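Local coordinates for DUF4785 domain-containing protein (Legionella pneumophila subsp. pneumophila, PDB 4KH9), which is of unknown function but binds calcium ions and is built from three consecutive domains of the DUF4785 family, at residues K10-E15 and E230-G235; P69-R74 and L125-E130. All coordinates share one frame; numbering follows the deposited sequence. Where two conformers were deposited one is given.

Interaction 1. Residues K10-E15 and E230-G235; sequences KAYECE and ELNDRG
Tyr-12 and Asn-232 meet at the middle of a loop-to-loop contact that joins the chain between strands 2-3 and 25-29 to the loop between strands 220-226 and 238-248 of the central, E-set-like domain. Neither segment is regular, and side chains do most of the joining. CD2 of Tyr-12 lies 3.7 Å from CB of Asn-232, with ring and amide planes turned 68° apart. The ring reaches this place because its CG stands between the backbone N and the carbonyl carbon (chi1 70°), and its OH is hydrogen-bonded to Asp-353. The amide is held at both ends: ND2 of Asn-232 donates to the carbonyl of Gly-355, while OD1 closes an Asx turn by accepting from N of Arg-234 at 3.0 Å, the N-H coming from above the carbonyl plane. SG of Cys-14, which forms a disulfide with Cys-17, sits 3.7 Å from ND2 of Asn-232.

A salt bridge flanks this centre at each end. Lys-10, bent at chi2, crosses the extended Glu-230 at about a right angle, and its NZ reaches OE1 of Glu-230 at 2.8 Å from well above the carboxylate plane. At the other end Glu-15 and Arg-234 also cross nearly at right angles, carboxylate and guanidinium planes 83° apart, and OE2 of Glu-15 meets NH1 of Arg-234 at 3.1 Å, its one salt-bridge contact with the guanidinium across the segments. Between backbones, one water accepts from N of Glu-13 and donates to O of Glu-230 at 2.7 Å.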
# COMPACT_ATOMS: atom_id res chain seq x y z
N LYS A 10 17.51 14.62 -5.83
CA LYS A 10 16.89 15.33 -4.72
C LYS A 10 17.53 14.82 -3.42
O LYS A 10 17.65 13.61 -3.21
CB LYS A 10 15.35 15.12 -4.76
CG LYS A 10 14.56 15.65 -3.56
CD LYS A 10 14.37 17.15 -3.54
CE LYS A 10 13.41 17.48 -2.43
NZ LYS A 10 13.43 18.91 -2.09
N ALA A 11 17.97 15.74 -2.57
CA ALA A 11 18.56 15.37 -1.28
C ALA A 11 17.46 15.11 -0.25
O ALA A 11 16.34 15.62 -0.39
CB ALA A 11 19.50 16.47 -0.79
N TYR A 12 17.76 14.30 0.77
CA TYR A 12 16.86 14.03 1.89
C TYR A 12 17.68 13.96 3.18
O TYR A 12 18.89 13.70 3.15
CB TYR A 12 16.00 12.77 1.66
CG TYR A 12 16.75 11.45 1.72
CD1 TYR A 12 17.45 10.99 0.61
CD2 TYR A 12 16.68 10.63 2.85
CE1 TYR A 12 18.13 9.77 0.65
CE2 TYR A 12 17.32 9.39 2.88
CZ TYR A 12 18.05 8.96 1.77
OH TYR A 12 18.71 7.76 1.78
N GLU A 13 17.04 14.26 4.31
CA GLU A 13 17.64 14.20 5.64
C GLU A 13 17.50 12.78 6.11
O GLU A 13 16.38 12.30 6.28
CB GLU A 13 17.01 15.22 6.62
CG GLU A 13 17.21 16.68 6.23
CD GLU A 13 16.69 17.72 7.21
OE1 GLU A 13 16.80 17.49 8.44
OE2 GLU A 13 16.23 18.78 6.75
N CYS A 14 18.62 12.07 6.24
CA CYS A 14 18.64 10.67 6.62
C CYS A 14 19.23 10.50 8.00
O CYS A 14 20.34 10.97 8.26
CB CYS A 14 19.42 9.86 5.59
SG CYS A 14 19.13 8.08 5.70
N GLU A 15 18.49 9.81 8.88
CA GLU A 15 18.88 9.55 10.27
C GLU A 15 19.66 8.24 10.40
O GLU A 15 20.57 8.17 11.22
CB GLU A 15 17.65 9.52 11.21
CG GLU A 15 16.55 8.54 10.82
CD GLU A 15 15.34 8.46 11.74
OE1 GLU A 15 15.16 9.36 12.60
OE2 GLU A 15 14.53 7.52 11.55
N GLU A 230 9.29 14.87 1.47
CA GLU A 230 10.76 14.89 1.43
C GLU A 230 11.36 13.91 2.43
O GLU A 230 12.59 13.80 2.52
CB GLU A 230 11.31 16.31 1.70
CG GLU A 230 11.01 17.28 0.57
CD GLU A 230 11.51 18.69 0.81
OE1 GLU A 230 12.73 18.93 0.64
OE2 GLU A 230 10.68 19.56 1.16
N LEU A 231 10.51 13.17 3.14
CA LEU A 231 10.92 12.23 4.16
C LEU A 231 11.26 10.86 3.60
O LEU A 231 10.67 10.40 2.62
CB LEU A 231 9.81 12.05 5.21
CG LEU A 231 9.25 13.30 5.89
CD1 LEU A 231 8.18 12.89 6.87
CD2 LEU A 231 10.35 14.11 6.61
N ASN A 232 12.21 10.20 4.28
CA ASN A 232 12.67 8.86 3.98
C ASN A 232 11.61 7.87 4.51
O ASN A 232 11.23 7.95 5.68
CB ASN A 232 14.07 8.65 4.60
CG ASN A 232 14.62 7.24 4.53
OD1 ASN A 232 14.15 6.39 3.79
ND2 ASN A 232 15.65 6.96 5.31
N ASP A 233 11.10 6.98 3.66
CA ASP A 233 10.06 6.03 4.07
C ASP A 233 10.62 4.79 4.79
O ASP A 233 9.83 4.03 5.36
CB ASP A 233 9.23 5.60 2.85
CG ASP A 233 8.42 6.72 2.23
OD1 ASP A 233 8.08 7.69 2.96
OD2 ASP A 233 8.04 6.61 1.07
N ARG A 234 11.96 4.59 4.78
CA ARG A 234 12.71 3.49 5.41
C ARG A 234 12.10 2.09 5.10
O ARG A 234 11.87 1.27 6.00
CB ARG A 234 12.81 3.70 6.94
CG ARG A 234 13.49 5.00 7.36
CD ARG A 234 13.76 5.01 8.84
NE ARG A 234 14.84 4.08 9.17
CZ ARG A 234 15.29 3.85 10.39
NH1 ARG A 234 14.75 4.47 11.44
NH2 ARG A 234 16.27 2.98 10.59
N GLY A 235 11.87 1.84 3.82
CA GLY A 235 11.33 0.57 3.34
C GLY A 235 9.82 0.43 3.42
O GLY A 235 9.25 -0.43 2.74
O HOH W 1 14.22 15.09 4.26

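Interaction 2. Residues P69-R74 and L125-E130; sequences PGAVVR and LQIKPE
Val-73 and Leu-125 form an antiparallel hydrogen-bonded pair in which each backbone N donates to the other residue's carbonyl O, both at 2.9 Å. The next rung is the non-hydrogen-bonded pair of Val-72 and Gln-126, and beyond it N of Ile-127 gives a nearly straight bond (170°) to O of Ala-71. Packing is tight on the face that carries Val-73 and Leu-125. There CD2 of Leu-125 comes within 3.9 Å of CB of Val-73, brought over by a chi1 of 79° that sets CG between the backbone N and the carbonyl carbon. Past the strand end, CD1 of Ile-127 reaches CG2 of Val-73 at 4.1 Å and also approaches the methyl of Ala-71; all four of these residues are buried.

The face with Val-72 and Gln-126 is more open, both residues being partly exposed. Gln-126 runs extended from a CG anti to the backbone N (chi1 -177°), alongside CG2 of Val-72, and its NE2 donates to O of Gly-70 at 2.8 Å, with that oxygen close to the amide plane of Gln-126. The side-chain amide thus continues the bonding where the strands have ended. Gly-70 has a positive phi, which favours glycine, and its CA makes a short C-H...O contact of 3.2 Å with O of Ile-127. Farther out direct backbone hydrogen bonding stops and a water takes over, accepting from N of Gly-70 and lying 2.7 Å from O of Lys-128, while CB of Pro-69 rests against the backbone of the exposed Pro-129, nearest its O. Strand 72-77 also pairs with strand 150-156, and the contact lies where the outermost strand, 123-126, ends in the four-stranded antiparallel sheet of the N-terminal domain.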
# COMPACT_ATOMS: atom_id res chain seq x y z
N PRO A 69 -27.22 -10.59 4.67
CA PRO A 69 -27.16 -11.17 6.02
C PRO A 69 -25.75 -11.68 6.35
O PRO A 69 -24.92 -11.93 5.45
CB PRO A 69 -28.18 -12.32 5.94
CG PRO A 69 -28.26 -12.69 4.51
CD PRO A 69 -28.04 -11.41 3.76
N GLY A 70 -25.49 -11.84 7.64
CA GLY A 70 -24.24 -12.42 8.10
C GLY A 70 -23.00 -11.58 7.96
O GLY A 70 -21.91 -12.12 7.80
N ALA A 71 -23.14 -10.24 8.10
CA ALA A 71 -21.98 -9.37 8.08
C ALA A 71 -21.14 -9.59 9.32
O ALA A 71 -21.66 -9.99 10.37
CB ALA A 71 -22.40 -7.91 7.98
N VAL A 72 -19.83 -9.36 9.21
CA VAL A 72 -18.91 -9.53 10.34
C VAL A 72 -18.49 -8.14 10.85
O VAL A 72 -18.13 -7.28 10.06
CB VAL A 72 -17.71 -10.41 9.93
CG1 VAL A 72 -16.73 -10.57 11.09
CG2 VAL A 72 -18.18 -11.80 9.42
N VAL A 73 -18.64 -7.91 12.16
CA VAL A 73 -18.38 -6.61 12.80
C VAL A 73 -17.27 -6.76 13.86
O VAL A 73 -17.30 -7.69 14.67
CB VAL A 73 -19.68 -6.02 13.40
CG1 VAL A 73 -19.43 -4.66 14.08
CG2 VAL A 73 -20.77 -5.89 12.33
N ARG A 74 -16.30 -5.82 13.83
CA ARG A 74 -15.19 -5.78 14.78
C ARG A 74 -15.09 -4.38 15.40
O ARG A 74 -15.05 -3.38 14.69
CB ARG A 74 -13.87 -6.19 14.10
CG ARG A 74 -12.68 -6.26 15.07
CD ARG A 74 -11.43 -6.84 14.46
NE ARG A 74 -10.93 -6.10 13.30
CZ ARG A 74 -11.02 -6.52 12.04
NH1 ARG A 74 -11.63 -7.67 11.76
NH2 ARG A 74 -10.53 -5.79 11.05
N LEU A 125 -18.14 -10.11 16.07
CA LEU A 125 -19.27 -11.00 15.89
C LEU A 125 -19.70 -11.09 14.46
O LEU A 125 -19.51 -10.17 13.67
CB LEU A 125 -20.51 -10.56 16.76
CG LEU A 125 -21.38 -9.40 16.23
CD1 LEU A 125 -22.82 -9.56 16.68
CD2 LEU A 125 -20.79 -8.02 16.61
N GLN A 126 -20.34 -12.19 14.15
CA GLN A 126 -21.01 -12.32 12.87
C GLN A 126 -22.50 -12.23 13.19
O GLN A 126 -22.99 -12.97 14.04
CB GLN A 126 -20.62 -13.59 12.13
CG GLN A 126 -21.30 -13.64 10.76
CD GLN A 126 -20.84 -14.81 9.92
OE1 GLN A 126 -20.62 -15.95 10.40
NE2 GLN A 126 -20.75 -14.55 8.63
N ILE A 127 -23.20 -11.33 12.52
CA ILE A 127 -24.62 -11.11 12.76
C ILE A 127 -25.39 -12.34 12.28
O ILE A 127 -25.14 -12.82 11.16
CB ILE A 127 -25.15 -9.80 12.10
CG1 ILE A 127 -24.33 -8.59 12.56
CG2 ILE A 127 -26.65 -9.61 12.42
CD1 ILE A 127 -24.62 -7.27 11.77
N LYS A 128 -26.31 -12.87 13.15
CA LYS A 128 -27.15 -14.03 12.78
C LYS A 128 -27.93 -13.73 11.50
O LYS A 128 -28.53 -12.64 11.41
CB LYS A 128 -28.12 -14.39 13.91
CG LYS A 128 -27.47 -14.91 15.15
CD LYS A 128 -28.52 -15.33 16.18
CE LYS A 128 -29.37 -14.21 16.73
NZ LYS A 128 -30.29 -14.72 17.79
N PRO A 129 -27.93 -14.67 10.50
CA PRO A 129 -28.64 -14.42 9.24
C PRO A 129 -30.14 -14.13 9.43
O PRO A 129 -30.71 -13.45 8.59
CB PRO A 129 -28.43 -15.75 8.47
CG PRO A 129 -27.09 -16.24 8.96
CD PRO A 129 -27.22 -15.97 10.45
N GLU A 130 -30.74 -14.57 10.54
CA GLU A 130 -32.16 -14.38 10.84
C GLU A 130 -32.47 -12.92 11.17
O GLU A 130 -33.62 -12.51 11.03
CB GLU A 130 -32.63 -15.30 11.99
CG GLU A 130 -32.13 -14.91 13.38
CD GLU A 130 -32.34 -15.97 14.44
OE1 GLU A 130 -31.97 -17.14 14.19
OE2 GLU A 130 -32.78 -15.61 15.56
O HOH W 2 -27.72 -11.15 9.33

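The two contacts share no sheet: their centres are 44 Å apart, their nearest atoms about 22 Å, and they lie on opposite sides of the chain's centre. Both segments of interaction 2 fall between those of interaction 1 along the chain. Interaction 2 stays within one domain, tying strand 72-77 to strand 123-126 in the N-terminal domain, whereas interaction 1 bridges 215 residues and brings the beginning of the chain against a loop of the central domain. Through Asp-353 and Gly-355, interaction 1 also touches the C-terminal domain. One contact therefore helps complete a single sheet, and the other lies where parts of an elongated three-domain chain meet.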